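Long-range contacts in catechol O-methyltransferase (Niastella koreensis, PDB 7CVW), which catalyses magnesium-dependent methylation of catechol-like compounds by S-adenosyl-L-methionine, giving meta- and para-methylated products in equal proportion from protocatechuic acid: residues A[64-69]-A[87-92]; A[137-142]-A[164-169]; A[51-56]-A[133-138]. All coordinates share one frame; numbering follows the deposited sequence.

All three contacts belong to one Rossmann-like methyltransferase sheet, in which strands 84-89, 60-64, 133-138 and 160-165 are parallel neighbours in that order. Along the chain, interaction 3 opens first, and interaction 1 falls between its two segments; interaction 2 starts on strand 133-138, sharing F137 and I138 with interaction 3. The centres of interactions 1 and 2 are about 13 Å apart, and a probable backbone hydrogen bond between L64 and F137 joins them. Together they form the S-adenosyl-L-homocysteine (SAH) and magnesium site at the strand ends. Interaction 3, whose centre lies about 15 Å from that of interaction 2 and about 18 Å from that of interaction 1, packs helix 43-55 on the sheet away from SAH.

Interaction 1 (A[64-69]-A[87-92]). With SAH (S-adenosyl-L-homocysteine), chain E.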
loop_
_atom_site.group_PDB
_atom_site.type_symbol
_atom_site.label_atom_id
_atom_site.label_comp_id
_atom_site.label_asym_id
_atom_site.label_seq_id
_atom_site.Cartn_x
_atom_site.Cartn_y
_atom_site.Cartn_z
ATOM N N LEU A 64 6.613 -16.944 -2.264
ATOM C CA LEU A 64 7.696 -17.510 -3.109
ATOM C C LEU A 64 8.964 -16.772 -2.721
ATOM O O LEU A 64 9.005 -15.550 -2.905
ATOM C CB LEU A 64 7.399 -17.275 -4.589
ATOM C CG LEU A 64 6.382 -18.184 -5.252
ATOM C CD1 LEU A 64 5.113 -18.323 -4.469
ATOM C CD2 LEU A 64 6.071 -17.691 -6.659
ATOM N N GLY A 65 9.941 -17.503 -2.216
ATOM C CA GLY A 65 11.224 -16.920 -1.843
ATOM C C GLY A 65 11.257 -16.622 -0.359
ATOM O O GLY A 65 10.819 -15.539 0.065
ATOM N N THR A 66 11.793 -17.533 0.436
ATOM C CA THR A 66 11.785 -17.415 1.912
ATOM C C THR A 66 13.019 -16.665 2.429
ATOM O O THR A 66 12.875 -15.846 3.371
ATOM C CB THR A 66 11.730 -18.818 2.516
ATOM O OG1 THR A 66 10.805 -19.629 1.792
ATOM C CG2 THR A 66 11.387 -18.783 3.988
ATOM N N LEU A 67 14.171 -16.963 1.855
ATOM C CA LEU A 67 15.459 -16.469 2.400
ATOM C C LEU A 67 15.573 -16.949 3.857
ATOM O O LEU A 67 15.583 -18.122 4.046
ATOM C CB LEU A 67 15.622 -14.960 2.223
ATOM C CG LEU A 67 17.031 -14.430 2.487
ATOM C CD1 LEU A 67 18.003 -14.926 1.438
ATOM C CD2 LEU A 67 16.993 -12.916 2.467
ATOM N N ALA A 68 15.659 -16.031 4.822
ATOM C CA ALA A 68 15.776 -16.404 6.250
ATOM C C ALA A 68 14.406 -16.325 6.947
ATOM O O ALA A 68 14.351 -16.460 8.163
ATOM C CB ALA A 68 16.807 -15.506 6.895
ATOM N N GLY A 69 13.331 -16.071 6.207
ATOM C CA GLY A 69 11.976 -16.044 6.775
ATOM C C GLY A 69 11.604 -14.698 7.374
ATOM O O GLY A 69 10.629 -14.667 8.133
ATOM N N THR A 87 5.550 -21.319 2.261
ATOM C CA THR A 87 6.630 -20.514 1.629
ATOM C C THR A 87 7.536 -21.463 0.864
ATOM O O THR A 87 7.826 -22.567 1.391
ATOM C CB THR A 87 7.317 -19.643 2.686
ATOM O OG1 THR A 87 8.273 -18.779 2.048
ATOM C CG2 THR A 87 7.976 -20.461 3.769
ATOM N N LEU A 88 7.975 -21.046 -0.317
ATOM C CA LEU A 88 8.763 -21.889 -1.245
ATOM C C LEU A 88 10.188 -21.353 -1.304
ATOM O O LEU A 88 10.383 -20.136 -1.429
ATOM C CB LEU A 88 8.128 -21.880 -2.628
ATOM C CG LEU A 88 6.635 -22.175 -2.692
ATOM C CD1 LEU A 88 6.157 -22.344 -4.132
ATOM C CD2 LEU A 88 6.222 -23.325 -1.811
ATOM N N GLU A 89 11.166 -22.232 -1.098
ATOM C CA GLU A 89 12.583 -21.837 -1.075
ATOM C C GLU A 89 13.415 -22.913 -1.761
ATOM O O GLU A 89 13.434 -24.050 -1.272
ATOM C CB GLU A 89 13.021 -21.643 0.377
ATOM C CG GLU A 89 14.512 -21.381 0.504
ATOM C CD GLU A 89 14.995 -20.197 -0.328
ATOM O OE1 GLU A 89 14.420 -19.078 -0.210
ATOM O OE2 GLU A 89 15.939 -20.385 -1.120
ATOM N N TYR A 90 14.142 -22.537 -2.812
ATOM C CA TYR A 90 14.952 -23.471 -3.647
ATOM C C TYR A 90 16.217 -23.923 -2.914
ATOM O O TYR A 90 16.640 -25.088 -3.132
ATOM C CB TYR A 90 15.284 -22.775 -4.977
ATOM C CG TYR A 90 16.375 -23.333 -5.853
ATOM C CD1 TYR A 90 16.370 -24.668 -6.231
ATOM C CD2 TYR A 90 17.340 -22.506 -6.403
ATOM C CE1 TYR A 90 17.329 -25.176 -7.091
ATOM C CE2 TYR A 90 18.315 -22.997 -7.244
ATOM C CZ TYR A 90 18.314 -24.338 -7.589
ATOM O OH TYR A 90 19.267 -24.829 -8.439
ATOM N N ASP A 91 16.840 -23.040 -2.133
ATOM C CA ASP A 91 18.168 -23.307 -1.530
ATOM C C ASP A 91 17.956 -24.044 -0.205
ATOM O O ASP A 91 17.397 -23.474 0.728
ATOM C CB ASP A 91 18.959 -22.016 -1.406
ATOM C CG ASP A 91 20.370 -22.250 -0.932
ATOM O OD1 ASP A 91 20.562 -23.083 -0.059
ATOM O OD2 ASP A 91 21.263 -21.609 -1.474
ATOM N N PRO A 92 18.374 -25.331 -0.074
ATOM C CA PRO A 92 18.146 -26.097 1.153
ATOM C C PRO A 92 18.772 -25.470 2.406
ATOM O O PRO A 92 18.220 -25.631 3.493
ATOM C CB PRO A 92 18.782 -27.459 0.840
ATOM C CG PRO A 92 18.695 -27.546 -0.661
ATOM C CD PRO A 92 19.020 -26.147 -1.119
HETATM N N SAH E . 11.035 -12.705 0.857
HETATM C CA SAH E . 12.353 -12.752 1.520
HETATM C CB SAH E . 13.483 -12.553 0.499
HETATM C CG SAH E . 13.518 -13.570 -0.593
HETATM S SD SAH E . 15.163 -13.379 -1.393
HETATM C C SAH E . 12.356 -11.640 2.571
HETATM O O SAH E . 12.728 -11.904 3.657
HETATM O OXT SAH E . 11.996 -10.577 2.194
HETATM C "C5'" SAH E . 14.960 -14.509 -2.807
HETATM C "C4'" SAH E . 14.913 -15.945 -2.366
HETATM O "O4'" SAH E . 14.430 -16.698 -3.485
HETATM C "C3'" SAH E . 16.262 -16.594 -1.983
HETATM O "O3'" SAH E . 16.223 -17.219 -0.714
HETATM C "C2'" SAH E . 16.506 -17.621 -3.091
HETATM O "O2'" SAH E . 17.220 -18.752 -2.673
HETATM C "C1'" SAH E . 15.075 -17.938 -3.481
HETATM N N9 SAH E . 14.921 -18.550 -4.781
HETATM C C8 SAH E . 15.724 -18.415 -5.875
HETATM N N7 SAH E . 15.331 -19.133 -6.890
HETATM C C5 SAH E . 14.200 -19.785 -6.441
HETATM C C6 SAH E . 13.309 -20.690 -7.051
HETATM N N6 SAH E . 13.447 -21.132 -8.283
HETATM N N1 SAH E . 12.295 -21.148 -6.314
HETATM C C2 SAH E . 12.169 -20.709 -5.062
HETATM N N3 SAH E . 12.947 -19.883 -4.386
HETATM C C4 SAH E . 13.940 -19.426 -5.140
#
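E89 reaches from the end of strand 84-89 to the backbone of loop 64-69. Its CG stands anti to the backbone N (chi1 174°) and the chain bends at chi2, which brings OE1 up to the loop. L67 N gives E89 OE1 a hydrogen bond of 3.0 Å from above the carboxylate plane, and T66 N adds a weak one to the same oxygen. The two ribose hydroxyls of SAH share out the carboxylate: O3' donates to E89 OE1 at 2.6 Å, O2' to E89 OE2, also at 2.6 Å. D91 N meets E89 OE2 on its anti side at 3.0 Å, so the rotation of the group is fixed from protein and ligand alike. An acidic residue holding the ribose at the end of the second strand is a hallmark of class I methyltransferases.

Closer to the sheet, the side chains of T66 and T87 cross at about a right angle, with T66 OG1 2.7 Å from T87 OG1; the latter is also hydrogen-bonded to E63. G65 N is hydrogen-bonded to L88 O at 2.8 Å, while G65 O accepts the SAH amino group. L64 and L88, bridged in parallel, lay their side chains alongside each other, CD1 to CD1. That leucine pair is covered by helix 118-128, whereas T66, L67 and E89 rest against helix 92-104.

Interaction 2 (A[137-142]-A[164-169]); sequences FIDADK and ADNVIR. With MG (magnesium ion), chain C; SAH (S-adenosyl-L-homocysteine), chain E.
D139, D165 and N166 converge on one magnesium ion. D139 OD1, D165 OD2 and N166 OD1 each lie 2.4 Å from the metal, with D139 OD2 somewhat farther at 2.7 Å; two waters also bind the ion. D139 and D165 both hold CG anti to the backbone N (chi1 -163° and -165°), which sets their side chains alongside each other, carboxylate planes 62° apart, whereas N166 crosses D139 at about a right angle. Because they share the cation, D139 OD1 and N166 OD1 can sit only 2.9 Å apart. The amide of N166 is held at its other end by D213, which bonds ND2.

Polar contacts add a second layer. K142 NZ forms a salt bridge with D139 OD1 (2.9 Å), donates to N166 OD1 (3.2 Å, tilted from the carbonyl plane) and to A140 O, and binds a metal-bound water; Y145 is a further partner. D139 OD2 also accepts the amino group of SAH at 2.8 Å, so one carboxylate links cofactor product and metal.

Behind the site, D165 N is hydrogen-bonded to I138 O at 3.1 Å, beside the parallel bridge of I138 with A164. Apolar packing follows the same register: I138 and A164 meet through their CB atoms, while CE1 and CZ of F137 touch the CB of D165.

Two aspartates and an asparagine at the carboxyl ends of neighbouring parallel strands form the metal site characteristic of cation-dependent O-methyltransferases.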
loop_
_atom_site.group_PDB
_atom_site.type_symbol
_atom_site.label_atom_id
_atom_site.label_comp_id
_atom_site.label_asym_id
_atom_site.label_seq_id
_atom_site.Cartn_x
_atom_site.Cartn_y
_atom_site.Cartn_z
ATOM N N PHE A 137 2.693 -13.582 -2.008
ATOM C CA PHE A 137 3.887 -12.712 -2.094
ATOM C C PHE A 137 4.893 -13.390 -3.005
ATOM O O PHE A 137 5.431 -14.435 -2.644
ATOM C CB PHE A 137 4.440 -12.393 -0.704
ATOM C CG PHE A 137 5.612 -11.444 -0.681
ATOM C CD1 PHE A 137 5.562 -10.249 -1.386
ATOM C CD2 PHE A 137 6.756 -11.711 0.068
ATOM C CE1 PHE A 137 6.633 -9.373 -1.360
ATOM C CE2 PHE A 137 7.820 -10.823 0.089
ATOM C CZ PHE A 137 7.747 -9.647 -0.605
ATOM N N ILE A 138 5.115 -12.813 -4.175
ATOM C CA ILE A 138 6.097 -13.291 -5.180
ATOM C C ILE A 138 7.420 -12.564 -4.951
ATOM O O ILE A 138 7.493 -11.339 -5.170
ATOM C CB ILE A 138 5.587 -13.061 -6.599
ATOM C CG1 ILE A 138 4.233 -13.737 -6.806
ATOM C CG2 ILE A 138 6.635 -13.527 -7.597
ATOM C CD1 ILE A 138 3.649 -13.508 -8.174
ATOM N N ASP A 139 8.426 -13.299 -4.490
ATOM C CA ASP A 139 9.716 -12.667 -4.125
ATOM C C ASP A 139 10.855 -13.666 -4.269
ATOM O O ASP A 139 11.781 -13.613 -3.478
ATOM C CB ASP A 139 9.651 -12.065 -2.725
ATOM C CG ASP A 139 10.777 -11.077 -2.506
ATOM O OD1 ASP A 139 11.248 -10.493 -3.547
ATOM O OD2 ASP A 139 11.183 -10.896 -1.299
ATOM N N ALA A 140 10.825 -14.483 -5.314
ATOM C CA ALA A 140 11.897 -15.490 -5.461
ATOM C C ALA A 140 12.866 -15.037 -6.556
ATOM O O ALA A 140 13.261 -13.926 -6.520
ATOM C CB ALA A 140 11.284 -16.831 -5.791
ATOM N N ASP A 141 13.286 -15.958 -7.420
ATOM C CA ASP A 141 14.102 -15.542 -8.582
ATOM C C ASP A 141 13.254 -14.644 -9.479
ATOM O O ASP A 141 12.010 -14.761 -9.453
ATOM C CB ASP A 141 14.697 -16.757 -9.289
ATOM C CG ASP A 141 13.707 -17.863 -9.633
ATOM O OD1 ASP A 141 12.651 -17.950 -8.984
ATOM O OD2 ASP A 141 14.000 -18.637 -10.565
ATOM N N LYS A 142 13.917 -13.761 -10.219
ATOM C CA LYS A 142 13.220 -12.641 -10.892
ATOM C C LYS A 142 12.807 -12.973 -12.323
ATOM O O LYS A 142 11.713 -12.607 -12.745
ATOM C CB LYS A 142 14.067 -11.375 -10.752
ATOM C CG LYS A 142 14.553 -11.107 -9.332
ATOM C CD LYS A 142 13.414 -11.064 -8.296
ATOM C CE LYS A 142 13.897 -10.764 -6.887
ATOM N NZ LYS A 142 12.945 -11.219 -5.839
ATOM N N ALA A 164 4.180 -8.457 -5.705
ATOM C CA ALA A 164 5.453 -8.894 -6.311
ATOM C C ALA A 164 6.521 -7.868 -5.963
ATOM O O ALA A 164 6.324 -6.685 -6.286
ATOM C CB ALA A 164 5.330 -9.056 -7.814
ATOM N N ASP A 165 7.608 -8.286 -5.321
ATOM C CA ASP A 165 8.667 -7.342 -4.898
ATOM C C ASP A 165 9.685 -7.129 -6.025
ATOM O O ASP A 165 9.864 -8.022 -6.871
ATOM C CB ASP A 165 9.360 -7.837 -3.625
ATOM C CG ASP A 165 10.193 -6.808 -2.895
ATOM O OD1 ASP A 165 9.886 -5.612 -3.042
ATOM O OD2 ASP A 165 11.137 -7.214 -2.154
ATOM N N ASN A 166 10.378 -5.983 -5.988
ATOM C CA ASN A 166 11.599 -5.747 -6.815
ATOM C C ASN A 166 11.239 -5.610 -8.299
ATOM O O ASN A 166 11.909 -6.212 -9.159
ATOM C CB ASN A 166 12.646 -6.848 -6.623
ATOM C CG ASN A 166 12.956 -7.122 -5.162
ATOM O OD1 ASN A 166 12.722 -8.232 -4.691
ATOM N ND2 ASN A 166 13.457 -6.128 -4.443
ATOM N N VAL A 167 10.245 -4.783 -8.618
ATOM C CA VAL A 167 9.776 -4.624 -10.024
ATOM C C VAL A 167 10.218 -3.280 -10.629
ATOM O O VAL A 167 9.828 -3.060 -11.775
ATOM C CB VAL A 167 8.260 -4.836 -10.140
ATOM C CG1 VAL A 167 7.870 -6.253 -9.731
ATOM C CG2 VAL A 167 7.478 -3.779 -9.390
ATOM N N ILE A 168 11.053 -2.476 -9.961
ATOM C CA ILE A 168 11.528 -1.152 -10.473
ATOM C C ILE A 168 13.059 -1.113 -10.595
ATOM O O ILE A 168 13.557 -0.515 -11.558
ATOM C CB ILE A 168 10.967 0.001 -9.614
ATOM C CG1 ILE A 168 9.450 0.130 -9.785
ATOM C CG2 ILE A 168 11.658 1.318 -9.923
ATOM C CD1 ILE A 168 8.968 0.307 -11.213
ATOM N N ARG A 169 13.803 -1.718 -9.669
ATOM C CA ARG A 169 15.274 -1.934 -9.776
ATOM C C ARG A 169 15.991 -0.617 -10.096
ATOM O O ARG A 169 16.705 -0.539 -11.100
ATOM C CB ARG A 169 15.616 -2.986 -10.837
ATOM C CG ARG A 169 14.811 -4.273 -10.789
ATOM C CD ARG A 169 14.710 -4.920 -9.435
ATOM N NE ARG A 169 15.964 -5.144 -8.741
ATOM C CZ ARG A 169 16.424 -6.323 -8.323
ATOM N NH1 ARG A 169 17.563 -6.362 -7.659
ATOM N NH2 ARG A 169 15.739 -7.437 -8.507
HETATM MG MG MG C . 12.696 -8.996 -2.393
HETATM N N SAH E . 11.035 -12.705 0.857
HETATM C CA SAH E . 12.353 -12.752 1.520
HETATM C CB SAH E . 13.483 -12.553 0.499
HETATM C CG SAH E . 13.518 -13.570 -0.593
HETATM S SD SAH E . 15.163 -13.379 -1.393
HETATM C C SAH E . 12.356 -11.640 2.571
HETATM O O SAH E . 12.728 -11.904 3.657
HETATM O OXT SAH E . 11.996 -10.577 2.194
HETATM C "C5'" SAH E . 14.960 -14.509 -2.807
HETATM C "C4'" SAH E . 14.913 -15.945 -2.366
HETATM O "O4'" SAH E . 14.430 -16.698 -3.485
HETATM C "C3'" SAH E . 16.262 -16.594 -1.983
HETATM O "O3'" SAH E . 16.223 -17.219 -0.714
HETATM C "C2'" SAH E . 16.506 -17.621 -3.091
HETATM O "O2'" SAH E . 17.220 -18.752 -2.673
HETATM C "C1'" SAH E . 15.075 -17.938 -3.481
HETATM N N9 SAH E . 14.921 -18.550 -4.781
HETATM C C8 SAH E . 15.724 -18.415 -5.875
HETATM N N7 SAH E . 15.331 -19.133 -6.890
HETATM C C5 SAH E . 14.200 -19.785 -6.441
HETATM C C6 SAH E . 13.309 -20.690 -7.051
HETATM N N6 SAH E . 13.447 -21.132 -8.283
HETATM N N1 SAH E . 12.295 -21.148 -6.314
HETATM C C2 SAH E . 12.169 -20.709 -5.062
HETATM N N3 SAH E . 12.947 -19.883 -4.386
HETATM C C4 SAH E . 13.940 -19.426 -5.140
HETATM O O HOH W 1 14.318 -10.721 -3.196
HETATM O O HOH W 2 13.156 -8.969 -0.054
#

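Interaction 3 (A[51-56]-A[133-138]); sequences LLAQLC and FDMIFI
M135 points out of strand 133-138 toward L52, A53 and C56 near the end of helix 43-55, an apolar helix-on-sheet contact of the Rossmann-like methyltransferase fold. The methionine is fully stretched: CG is anti to the backbone N (chi1 -178°), and the next two torsions are also close to anti. This straight chain carries SD and CE from the strand across to the helix, where the sulfur arrives at A53 and the terminal methyl continues toward L52. CE comes 4.0 Å from L52 CB, touching the root of the leucine side chain instead of its branches. The small methyl of A53 lets the sulfur come close to the helix backbone, with A53 CB 3.8 Å from M135 SD.

C56, one turn on from L52, lies beside the base of the methionine. Its SG is anti to the carbonyl carbon (chi1 -71°) and comes to 3.9 Å from D134 O and 4.4 Å from M135 CB, so the thiol lies against the stretch where the chain turns a corner into the strand. The carboxylate of D134 has its partners outside the contact: OD1 forms a salt bridge with R157, and OD2 accepts the backbone N-H groups of K59 and N60.

The same helix residues also meet the flanking strands, L52 and C56 on L161 and A53 on I61. L52 also meets L55 of the neighbouring subunit, so this end of the helix links sheet and dimer interface. The closest approach between the two segments is made by M135 SD, 3.6 Å from both the N and the CA of A53.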
loop_
_atom_site.group_PDB
_atom_site.type_symbol
_atom_site.label_atom_id
_atom_site.label_comp_id
_atom_site.label_asym_id
_atom_site.label_seq_id
_atom_site.Cartn_x
_atom_site.Cartn_y
_atom_site.Cartn_z
ATOM N N LEU A 51 0.223 -5.455 7.319
ATOM C CA LEU A 51 -1.039 -4.682 7.237
ATOM C C LEU A 51 -1.867 -5.155 6.051
ATOM O O LEU A 51 -3.091 -5.212 6.162
ATOM C CB LEU A 51 -0.699 -3.196 7.140
ATOM C CG LEU A 51 -0.119 -2.593 8.415
ATOM C CD1 LEU A 51 0.383 -1.187 8.164
ATOM C CD2 LEU A 51 -1.145 -2.559 9.538
ATOM N N LEU A 52 -1.249 -5.413 4.921
ATOM C CA LEU A 52 -1.982 -5.904 3.731
ATOM C C LEU A 52 -2.621 -7.255 4.076
ATOM O O LEU A 52 -3.763 -7.480 3.698
ATOM C CB LEU A 52 -1.032 -6.020 2.537
ATOM C CG LEU A 52 -0.578 -4.707 1.917
ATOM C CD1 LEU A 52 0.476 -4.948 0.855
ATOM C CD2 LEU A 52 -1.720 -3.908 1.324
ATOM N N ALA A 53 -1.904 -8.136 4.775
ATOM C CA ALA A 53 -2.458 -9.453 5.156
ATOM C C ALA A 53 -3.682 -9.246 6.068
ATOM O O ALA A 53 -4.681 -9.927 5.892
ATOM C CB ALA A 53 -1.389 -10.287 5.810
ATOM N N GLN A 54 -3.614 -8.297 6.992
ATOM C CA GLN A 54 -4.772 -7.977 7.870
ATOM C C GLN A 54 -5.933 -7.442 7.023
ATOM O O GLN A 54 -7.106 -7.836 7.275
ATOM C CB GLN A 54 -4.365 -6.970 8.953
ATOM C CG GLN A 54 -3.347 -7.480 9.949
ATOM C CD GLN A 54 -3.007 -6.400 10.949
ATOM O OE1 GLN A 54 -3.869 -5.923 11.686
ATOM N NE2 GLN A 54 -1.756 -5.980 10.965
ATOM N N LEU A 55 -5.673 -6.570 6.050
ATOM C CA LEU A 55 -6.765 -6.021 5.205
ATOM C C LEU A 55 -7.423 -7.152 4.413
ATOM O O LEU A 55 -8.656 -7.074 4.189
ATOM C CB LEU A 55 -6.234 -4.981 4.213
ATOM C CG LEU A 55 -6.128 -3.534 4.676
ATOM C CD1 LEU A 55 -5.729 -2.671 3.477
ATOM C CD2 LEU A 55 -7.428 -3.021 5.286
ATOM N N CYS A 56 -6.652 -8.154 3.995
ATOM C CA CYS A 56 -7.136 -9.364 3.268
ATOM C C CYS A 56 -7.900 -10.288 4.230
ATOM O O CYS A 56 -8.443 -11.279 3.743
ATOM C CB CYS A 56 -5.972 -10.137 2.651
ATOM S SG CYS A 56 -5.249 -9.256 1.254
ATOM N N PHE A 133 -5.510 -19.008 -1.944
ATOM C CA PHE A 133 -4.779 -18.169 -0.979
ATOM C C PHE A 133 -5.405 -16.783 -0.960
ATOM O O PHE A 133 -5.793 -16.291 -2.021
ATOM C CB PHE A 133 -3.287 -18.115 -1.315
ATOM C CG PHE A 133 -2.639 -19.474 -1.230
ATOM C CD1 PHE A 133 -2.174 -19.939 -0.012
ATOM C CD2 PHE A 133 -2.502 -20.279 -2.355
ATOM C CE1 PHE A 133 -1.607 -21.204 0.098
ATOM C CE2 PHE A 133 -1.897 -21.522 -2.252
ATOM C CZ PHE A 133 -1.462 -21.986 -1.025
ATOM N N ASP A 134 -5.455 -16.174 0.214
ATOM C CA ASP A 134 -6.025 -14.818 0.396
ATOM C C ASP A 134 -4.990 -13.788 -0.046
ATOM O O ASP A 134 -5.388 -12.703 -0.508
ATOM C CB ASP A 134 -6.403 -14.624 1.859
ATOM C CG ASP A 134 -7.419 -15.646 2.324
ATOM O OD1 ASP A 134 -8.481 -15.694 1.696
ATOM O OD2 ASP A 134 -7.109 -16.451 3.236
ATOM N N MET A 135 -3.703 -14.110 0.141
ATOM C CA MET A 135 -2.578 -13.213 -0.207
ATOM C C MET A 135 -1.415 -14.061 -0.711
ATOM O O MET A 135 -1.181 -15.152 -0.163
ATOM C CB MET A 135 -2.148 -12.377 0.991
ATOM C CG MET A 135 -1.043 -11.411 0.673
ATOM S SD MET A 135 -0.781 -10.324 2.084
ATOM C CE MET A 135 0.752 -9.499 1.676
ATOM N N ILE A 136 -0.751 -13.578 -1.761
ATOM C CA ILE A 136 0.402 -14.277 -2.388
ATOM C C ILE A 136 1.513 -13.259 -2.524
ATOM O O ILE A 136 1.244 -12.172 -3.094
ATOM C CB ILE A 136 0.019 -14.918 -3.737
ATOM C CG1 ILE A 136 -1.179 -15.861 -3.563
ATOM C CG2 ILE A 136 1.213 -15.635 -4.342
ATOM C CD1 ILE A 136 -1.673 -16.503 -4.817
ATOM N N PHE A 137 2.693 -13.582 -2.008
ATOM C CA PHE A 137 3.887 -12.712 -2.094
ATOM C C PHE A 137 4.893 -13.390 -3.005
ATOM O O PHE A 137 5.431 -14.435 -2.644
ATOM C CB PHE A 137 4.440 -12.393 -0.704
ATOM C CG PHE A 137 5.612 -11.444 -0.681
ATOM C CD1 PHE A 137 5.562 -10.249 -1.386
ATOM C CD2 PHE A 137 6.756 -11.711 0.068
ATOM C CE1 PHE A 137 6.633 -9.373 -1.360
ATOM C CE2 PHE A 137 7.820 -10.823 0.089
ATOM C CZ PHE A 137 7.747 -9.647 -0.605
ATOM N N ILE A 138 5.115 -12.813 -4.175
ATOM C CA ILE A 138 6.097 -13.291 -5.180
ATOM C C ILE A 138 7.420 -12.564 -4.951
ATOM O O ILE A 138 7.493 -11.339 -5.170
ATOM C CB ILE A 138 5.587 -13.061 -6.599
ATOM C CG1 ILE A 138 4.233 -13.737 -6.806
ATOM C CG2 ILE A 138 6.635 -13.527 -7.597
ATOM C CD1 ILE A 138 3.649 -13.508 -8.174
#